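Local coordinates for capsid protein (Penaeus vannamei nodavirus, PDB 5YKZ) that forms the protruding domain of a shrimp nodavirus capsid, which pairs with a second copy to build the dimeric spikes on the virus particle, at residues S38-P43 and F84-T89; S60-E65 and D96-L101. One frame throughout, in Å; residues are numbered along the deposited sequence.

Contact 1 (S38-P43 and F84-T89)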
ATOM      1  N   SER B  38     -16.491   1.251   9.919  1.00 16.62           N
ATOM      2  CA  SER B  38     -15.564   0.376   9.154  1.00 17.01           C
ATOM      3  C   SER B  38     -14.585   1.211   8.390  1.00 16.05           C
ATOM      4  O   SER B  38     -14.857   2.256   7.786  1.00 16.98           O
ATOM      5  CB  SER B  38     -16.373  -0.524   8.264  1.00 20.06           C
ATOM      6  OG  SER B  38     -17.026  -1.520   9.155  1.00 24.42           O
ATOM      7  N   TYR B  39     -13.352   0.671   8.395  1.00 15.66           N
ATOM      8  CA  TYR B  39     -12.171   1.268   7.730  1.00 14.34           C
ATOM      9  C   TYR B  39     -11.469   0.267   6.900  1.00 13.37           C
ATOM     10  O   TYR B  39     -11.536  -0.964   7.229  1.00 14.78           O
ATOM     11  CB  TYR B  39     -11.223   1.861   8.782  1.00 14.75           C
ATOM     12  CG  TYR B  39     -11.831   2.949   9.568  1.00 15.72           C
ATOM     13  CD1 TYR B  39     -11.772   4.258   9.100  1.00 17.35           C
ATOM     14  CD2 TYR B  39     -12.485   2.742  10.776  1.00 17.01           C
ATOM     15  CE1 TYR B  39     -12.384   5.295   9.795  1.00 18.49           C
ATOM     16  CE2 TYR B  39     -13.073   3.796  11.477  1.00 17.01           C
ATOM     17  CZ  TYR B  39     -13.000   5.037  10.951  1.00 16.71           C
ATOM     18  OH  TYR B  39     -13.572   6.083  11.704  1.00 19.99           O
ATOM     19  N   LEU B  40     -10.731   0.676   5.935  1.00 13.57           N
ATOM     20  CA  LEU B  40      -9.781  -0.194   5.170  1.00 13.21           C
ATOM     21  C   LEU B  40      -8.379   0.208   5.541  1.00 13.33           C
ATOM     22  O   LEU B  40      -8.082   1.432   5.593  1.00 14.25           O
ATOM     23  CB  LEU B  40     -10.037   0.072   3.734  1.00 15.37           C
ATOM     24  CG  LEU B  40      -9.473  -0.877   2.772  1.00 18.53           C
ATOM     25  CD1 LEU B  40     -10.145  -2.291   2.807  1.00 17.46           C
ATOM     26  CD2 LEU B  40      -9.493  -0.313   1.356  1.00 23.25           C
ATOM     27  N   LEU B  41      -7.501  -0.739   5.740  1.00 12.53           N
ATOM     28  CA  LEU B  41      -6.102  -0.483   6.043  1.00 12.91           C
ATOM     29  C   LEU B  41      -5.245  -0.992   4.936  1.00 12.72           C
ATOM     30  O   LEU B  41      -5.411  -2.144   4.495  1.00 13.15           O
ATOM     31  CB  LEU B  41      -5.656  -1.174   7.343  1.00 13.16           C
ATOM     32  CG  LEU B  41      -6.627  -1.184   8.483  1.00 13.62           C
ATOM     33  CD1 LEU B  41      -6.077  -1.870   9.687  1.00 13.30           C
ATOM     34  CD2 LEU B  41      -7.076   0.247   8.875  1.00 14.18           C
ATOM     35  N   THR B  42      -4.274  -0.195   4.437  1.00 11.97           N
ATOM     36  CA  THR B  42      -3.365  -0.576   3.390  1.00 13.09           C
ATOM     37  C   THR B  42      -1.945  -0.307   3.834  1.00 11.80           C
ATOM     38  O   THR B  42      -1.700   0.694   4.552  1.00 12.82           O
ATOM     39  CB  THR B  42      -3.707   0.218   2.100  1.00 14.61           C
ATOM     40  OG1 THR B  42      -3.673   1.674   2.387  1.00 17.25           O
ATOM     41  CG2 THR B  42      -5.040  -0.133   1.606  1.00 14.29           C
ATOM     42  N   PRO B  43      -0.984  -1.125   3.443  1.00 12.76           N
ATOM     43  CA  PRO B  43       0.397  -0.971   3.936  1.00 12.54           C
ATOM     44  C   PRO B  43       1.152   0.154   3.280  1.00 12.77           C
ATOM     45  O   PRO B  43       0.893   0.455   2.105  1.00 14.12           O
ATOM     46  CB  PRO B  43       1.038  -2.327   3.558  1.00 13.98           C
ATOM     47  CG  PRO B  43       0.252  -2.758   2.334  1.00 15.86           C
ATOM     48  CD  PRO B  43      -1.150  -2.338   2.589  1.00 13.85           C
ATOM     49  N   PHE B  84      -4.978  -5.988   2.315  1.00 12.79           N
ATOM     50  CA  PHE B  84      -5.723  -4.890   2.854  1.00 13.22           C
ATOM     51  C   PHE B  84      -6.695  -5.437   3.860  1.00 13.54           C
ATOM     52  O   PHE B  84      -7.271  -6.558   3.679  1.00 14.02           O
ATOM     53  CB  PHE B  84      -6.449  -4.070   1.765  1.00 14.39           C
ATOM     54  CG  PHE B  84      -7.180  -4.872   0.707  1.00 14.00           C
ATOM     55  CD1 PHE B  84      -8.478  -5.245   0.811  1.00 15.56           C
ATOM     56  CD2 PHE B  84      -6.551  -5.187  -0.465  1.00 15.26           C
ATOM     57  CE1 PHE B  84      -9.121  -5.945  -0.157  1.00 15.54           C
ATOM     58  CE2 PHE B  84      -7.198  -5.815  -1.457  1.00 16.31           C
ATOM     59  CZ  PHE B  84      -8.424  -6.244  -1.315  1.00 17.48           C
ATOM     60  N   ILE B  85      -6.862  -4.753   4.953  1.00 13.14           N
ATOM     61  CA  ILE B  85      -7.693  -5.160   6.096  1.00 12.95           C
ATOM     62  C   ILE B  85      -8.945  -4.341   6.134  1.00 12.80           C
ATOM     63  O   ILE B  85      -8.915  -3.106   5.996  1.00 13.74           O
ATOM     64  CB  ILE B  85      -6.877  -4.975   7.405  1.00 12.77           C
ATOM     65  CG1 ILE B  85      -5.823  -6.023   7.503  1.00 13.07           C
ATOM     66  CG2 ILE B  85      -7.826  -5.015   8.611  1.00 12.97           C
ATOM     67  CD1 ILE B  85      -4.775  -5.782   8.588  1.00 13.93           C
ATOM     68  N   LYS B  86     -10.076  -4.969   6.347  1.00 12.64           N
ATOM     69  CA  LYS B  86     -11.330  -4.328   6.664  1.00 12.66           C
ATOM     70  C   LYS B  86     -11.609  -4.599   8.119  1.00 13.12           C
ATOM     71  O   LYS B  86     -11.613  -5.744   8.552  1.00 13.79           O
ATOM     72  CB  LYS B  86     -12.458  -4.863   5.797  1.00 14.00           C
ATOM     73  CG  LYS B  86     -13.855  -4.368   6.075  1.00 17.49           C
ATOM     74  CD  LYS B  86     -14.061  -2.877   6.176  1.00 18.56           C
ATOM     75  CE  LYS B  86     -13.811  -2.292   4.844  1.00 19.95           C
ATOM     76  NZ  LYS B  86     -14.663  -2.774   3.758  1.00 22.28           N
ATOM     77  N   VAL B  87     -11.851  -3.559   8.889  1.00 12.82           N
ATOM     78  CA  VAL B  87     -12.040  -3.683  10.319  1.00 14.84           C
ATOM     79  C   VAL B  87     -12.998  -2.635  10.794  1.00 14.88           C
ATOM     80  O   VAL B  87     -13.000  -1.458  10.307  1.00 16.64           O
ATOM     81  CB  VAL B  87     -10.703  -3.598  11.065  1.00 14.70           C
ATOM     82  CG1 VAL B  87      -9.992  -2.243  10.798  1.00 15.03           C
ATOM     83  CG2 VAL B  87     -10.853  -3.942  12.551  1.00 16.17           C
ATOM     84  N   LYS B  88     -13.857  -3.017  11.717  1.00 15.77           N
ATOM     85  CA  LYS B  88     -14.824  -2.106  12.358  1.00 16.83           C
ATOM     86  C   LYS B  88     -14.393  -1.781  13.733  1.00 18.32           C
ATOM     87  O   LYS B  88     -14.026  -2.643  14.533  1.00 18.65           O
ATOM     88  CB  LYS B  88     -16.178  -2.746  12.363  1.00 18.90           C
ATOM     89  CG  LYS B  88     -17.359  -1.866  12.832  1.00 21.79           C
ATOM     90  CD  LYS B  88     -18.698  -2.608  12.789  1.00 22.91           C
ATOM     91  CE  LYS B  88     -19.835  -1.770  13.360  1.00 26.32           C
ATOM     92  NZ  LYS B  88     -21.174  -2.485  13.223  1.00 31.39           N
ATOM     93  N   THR B  89     -14.491  -0.511  14.043  1.00 17.71           N
ATOM     94  CA  THR B  89     -14.218  -0.075  15.397  1.00 16.92           C
ATOM     95  C   THR B  89     -15.360  -0.487  16.360  1.00 18.74           C
ATOM     96  O   THR B  89     -16.481  -0.787  15.972  1.00 18.68           O
ATOM     97  CB  THR B  89     -14.039   1.377  15.515  1.00 17.18           C
ATOM     98  OG1 THR B  89     -15.208   2.009  14.955  1.00 18.96           O
ATOM     99  CG2 THR B  89     -12.804   1.848  14.690  1.00 18.47           C
TER
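Leu41 and Ile85 face each other as an antiparallel hydrogen-bonded pair. Leu41 N donates to Ile85 O at 2.8 Å, and Ile85 N donates back to Leu41 O. Tyr39 and Val87 form the next such pair. Here Val87 N donates to Tyr39 O at 3.1 Å. On the face shared by Tyr39, Leu41, Ile85 and Val87, Leu41 packs on both aliphatic residues of the partner strand. Its CD1 lies 3.8 Å from Ile85 CG2 and 4.1 Å from Val87 CG1. Tyr39 CE2 lies 3.8 Å from Thr89 CG2.

The other face carries Ser38, Leu40, Lys86 and Lys88. Lys86 leaves the backbone with CG anti to N (chi1 176°), then bends at each of its next three torsions. These bends lay CD over the backbone of the partner strand, 3.3 Å from Tyr39 O. Lys88 instead runs out straight, and only its root passes Ser38 OG. Leu40 CD1 reaches Phe84 CD1 at 3.9 Å.

Further out, Phe95 and Ile70 cover the Leu41 face, and Tyr39 OH is bonded to Ser34 N. Lys86 NZ makes a salt bridge to Asp7 OD1 of the second subunit and a hydrogen bond to Val8 O of that subunit.

The chemistry is thus split. One face is largely apolar, with the Tyr39 hydroxyl satisfied by Ser34, and packs into the domain interior. The other joins the dimer, where Leu40 packs on Ile115 of the second subunit and the bent lysine places its charge on an acidic partner across the subunit boundary.

Contact 2 (S60-E65 and D96-L101); sequences SATPVE and DLSVVL
The peptide groups of Ser60 and Val100, and of Thr62 and Ser98, are the flat groups that meet here, through N-H and C=O. They belong to two neighbouring antiparallel strands of the P-domain sheet. Ser60 with Val100 and Thr62 with Ser98 are the hydrogen-bonded pairs. Val100 N donates to Ser60 O at 2.9 Å. Ser98 N reaches Thr62 O at 2.8 Å and is nearly straight, with 172° at the hydrogen.

One face of these peptides bears Ser60, Thr62, Ser98 and Val100. Thr62 OG1 stands 3.8 Å from Ser98 CB. Val100 has CG1 between its backbone N and carbonyl carbon (chi1 59°), which sets that methyl 3.9 Å from Ser60 CB. The opposite face bears Ala61 and Val99, with Ala61 CB 4.2 Å from Val99 CG2. Ala61 packs there on Phe16, and Val99 on Ile17.

At Pro63 and Leu97 the side chains diverge. Leu97 CD2 nevertheless comes back to Pro63 CA at 3.7 Å. The proline ring also rests on Ile85 and Val87, so this end of the pair is tied into the core.

Beyond the proline the chain turns. Both methyls of Val64 lie against Asp96 CB. Asp96 OD1 is hydrogen-bonded to Thr29 OG1 on the adjoining strand. The backbone oxygen of Asp96 is approached by two groups: Asp96 O accepts from Val64 N and lies 2.8 Å from water 1, which accepts from Glu65 N.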
ATOM      1  N   SER B  60       3.494  -9.547   9.571  1.00 12.59           N
ATOM      2  CA  SER B  60       2.133  -9.895   9.184  1.00 13.72           C
ATOM      3  C   SER B  60       1.182  -9.257  10.213  1.00 12.92           C
ATOM      4  O   SER B  60       1.479  -9.319  11.406  1.00 14.82           O
ATOM      5  CB  SER B  60       1.971 -11.392   9.212  1.00 17.04           C
ATOM      6  OG  SER B  60       0.751 -11.812   8.668  1.00 20.00           O
ATOM      7  N   ALA B  61       0.077  -8.722   9.738  1.00 12.85           N
ATOM      8  CA  ALA B  61      -0.938  -8.111  10.615  1.00 13.63           C
ATOM      9  C   ALA B  61      -2.256  -8.600  10.195  1.00 13.20           C
ATOM     10  O   ALA B  61      -2.650  -8.515   9.014  1.00 12.84           O
ATOM     11  CB  ALA B  61      -0.845  -6.654  10.580  1.00 14.17           C
ATOM     12  N   THR B  62      -3.102  -8.937  11.185  1.00 13.63           N
ATOM     13  CA  THR B  62      -4.440  -9.366  10.896  1.00 14.15           C
ATOM     14  C   THR B  62      -5.333  -8.743  11.972  1.00 14.76           C
ATOM     15  O   THR B  62      -4.927  -8.819  13.164  1.00 17.82           O
ATOM     16  CB  THR B  62      -4.589 -10.881  10.990  1.00 19.13           C
ATOM     17  OG1 THR B  62      -4.361 -11.260  12.360  1.00 25.41           O
ATOM     18  CG2 THR B  62      -3.782 -11.584   9.936  1.00 19.84           C
ATOM     19  N   PRO B  63      -6.522  -8.241  11.661  1.00 13.24           N
ATOM     20  CA  PRO B  63      -7.382  -7.786  12.731  1.00 13.57           C
ATOM     21  C   PRO B  63      -7.761  -8.936  13.652  1.00 13.50           C
ATOM     22  O   PRO B  63      -7.991 -10.042  13.194  1.00 15.16           O
ATOM     23  CB  PRO B  63      -8.574  -7.244  11.966  1.00 14.18           C
ATOM     24  CG  PRO B  63      -8.636  -8.050  10.709  1.00 13.85           C
ATOM     25  CD  PRO B  63      -7.191  -8.286  10.342  1.00 13.58           C
ATOM     26  N   VAL B  64      -8.001  -8.637  14.947  1.00 13.94           N
ATOM     27  CA  VAL B  64      -8.525  -9.666  15.822  1.00 15.14           C
ATOM     28  C   VAL B  64      -9.904 -10.037  15.402  1.00 14.21           C
ATOM     29  O   VAL B  64     -10.307 -11.214  15.584  1.00 16.13           O
ATOM     30  CB  VAL B  64      -8.401  -9.276  17.301  1.00 18.63           C
ATOM     31  CG1 VAL B  64      -6.971  -9.002  17.725  1.00 18.03           C
ATOM     32  CG2 VAL B  64      -9.322  -8.232  17.707  1.00 23.77           C
ATOM     33  N   GLU B  65     -10.678  -9.105  14.859  1.00 13.80           N
ATOM     34  CA  GLU B  65     -12.019  -9.313  14.372  1.00 14.12           C
ATOM     35  C   GLU B  65     -12.196  -8.476  13.110  1.00 13.82           C
ATOM     36  O   GLU B  65     -12.399  -7.278  13.180  1.00 15.09           O
ATOM     37  CB  GLU B  65     -13.033  -8.897  15.441  1.00 15.44           C
ATOM     38  CG  GLU B  65     -14.468  -8.991  14.970  1.00 16.96           C
ATOM     39  CD  GLU B  65     -14.862 -10.307  14.625  1.00 18.22           C
ATOM     40  OE1 GLU B  65     -14.695 -11.285  15.422  1.00 20.48           O
ATOM     41  OE2 GLU B  65     -15.432 -10.498  13.513  1.00 20.93           O
ATOM     42  N   ASP B  96      -8.309  -3.638  17.446  1.00 14.11           N
ATOM     43  CA  ASP B  96      -7.069  -4.326  17.666  1.00 13.61           C
ATOM     44  C   ASP B  96      -6.588  -5.129  16.494  1.00 14.06           C
ATOM     45  O   ASP B  96      -7.372  -5.785  15.801  1.00 14.73           O
ATOM     46  CB  ASP B  96      -7.180  -5.312  18.864  1.00 14.55           C
ATOM     47  CG  ASP B  96      -7.317  -4.685  20.202  1.00 14.65           C
ATOM     48  OD1 ASP B  96      -7.091  -3.530  20.353  1.00 16.00           O
ATOM     49  OD2 ASP B  96      -7.615  -5.451  21.151  1.00 17.19           O
ATOM     50  N   LEU B  97      -5.296  -5.088  16.221  1.00 13.33           N
ATOM     51  CA  LEU B  97      -4.601  -5.934  15.271  1.00 12.91           C
ATOM     52  C   LEU B  97      -3.718  -6.917  15.999  1.00 13.02           C
ATOM     53  O   LEU B  97      -3.157  -6.562  17.049  1.00 14.83           O
ATOM     54  CB  LEU B  97      -3.743  -5.114  14.318  1.00 13.02           C
ATOM     55  CG  LEU B  97      -4.428  -4.034  13.526  1.00 13.55           C
ATOM     56  CD1 LEU B  97      -3.385  -3.298  12.674  1.00 15.56           C
ATOM     57  CD2 LEU B  97      -5.517  -4.559  12.654  1.00 15.01           C
ATOM     58  N   SER B  98      -3.508  -8.040  15.437  1.00 13.24           N
ATOM     59  CA  SER B  98      -2.466  -8.985  15.855  1.00 13.88           C
ATOM     60  C   SER B  98      -1.262  -8.796  14.933  1.00 13.40           C
ATOM     61  O   SER B  98      -1.483  -8.946  13.676  1.00 15.52           O
ATOM     62  CB  SER B  98      -2.974 -10.364  15.750  1.00 14.45           C
ATOM     63  OG  SER B  98      -1.990 -11.343  16.021  1.00 17.22           O
ATOM     64  N   VAL B  99      -0.105  -8.468  15.392  1.00 12.66           N
ATOM     65  CA  VAL B  99       1.058  -8.125  14.549  1.00 13.70           C
ATOM     66  C   VAL B  99       2.201  -8.986  14.954  1.00 13.07           C
ATOM     67  O   VAL B  99       2.499  -9.147  16.153  1.00 14.87           O
ATOM     68  CB  VAL B  99       1.429  -6.663  14.765  1.00 13.75           C
ATOM     69  CG1 VAL B  99       2.623  -6.344  13.860  1.00 14.87           C
ATOM     70  CG2 VAL B  99       0.299  -5.701  14.458  1.00 14.31           C
ATOM     71  N   VAL B 100       2.849  -9.615  14.001  1.00 13.27           N
ATOM     72  CA  VAL B 100       3.946 -10.504  14.268  1.00 13.90           C
ATOM     73  C   VAL B 100       5.108 -10.213  13.358  1.00 13.04           C
ATOM     74  O   VAL B 100       4.924  -9.982  12.128  1.00 13.75           O
ATOM     75  CB  VAL B 100       3.539 -11.979  14.173  1.00 15.64           C
ATOM     76  CG1 VAL B 100       3.015 -12.324  12.866  1.00 16.79           C
ATOM     77  CG2 VAL B 100       4.674 -12.928  14.644  1.00 18.83           C
ATOM     78  N   LEU B 101       6.292 -10.131  13.935  1.00 13.23           N
ATOM     79  CA  LEU B 101       7.549  -9.864  13.230  1.00 14.33           C
ATOM     80  C   LEU B 101       8.393 -11.127  13.325  1.00 13.49           C
ATOM     81  O   LEU B 101       8.658 -11.598  14.450  1.00 14.92           O
ATOM     82  CB  LEU B 101       8.256  -8.753  13.878  1.00 17.16           C
ATOM     83  CG  LEU B 101       9.302  -7.927  13.255  1.00 20.96           C
ATOM     84  CD1 LEU B 101       8.935  -7.388  11.883  1.00 18.35           C
ATOM     85  CD2 LEU B 101       9.744  -6.753  14.148  1.00 20.03           C
TER
HETATM   86  O   HOH W   1     -10.074  -6.235  15.112  1.00 16.57           O

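In the fold
Contacts 1 and 2 lie in one antiparallel sheet, with their centres about 11 Å apart. Strand 66-73 lies between them in the strand order, yet they touch directly, mostly through side chains. Ile85 CD1 touches Ala61 O at 3.5 Å, Ile85 CG2 touches Pro63 CD at 3.8 Å, and Leu41 CD1 meets Leu97 CD2 at 4.0 Å. Together these contacts join the two strand pairs in one packed interior. Along the chain the segments alternate: strand 58-63 follows strand 38-48, and strand 95-101 follows strand 79-88. The outlooks differ. Contact 1 borders the second subunit of the spike dimer, whereas no other chain of the assembly touches contact 2.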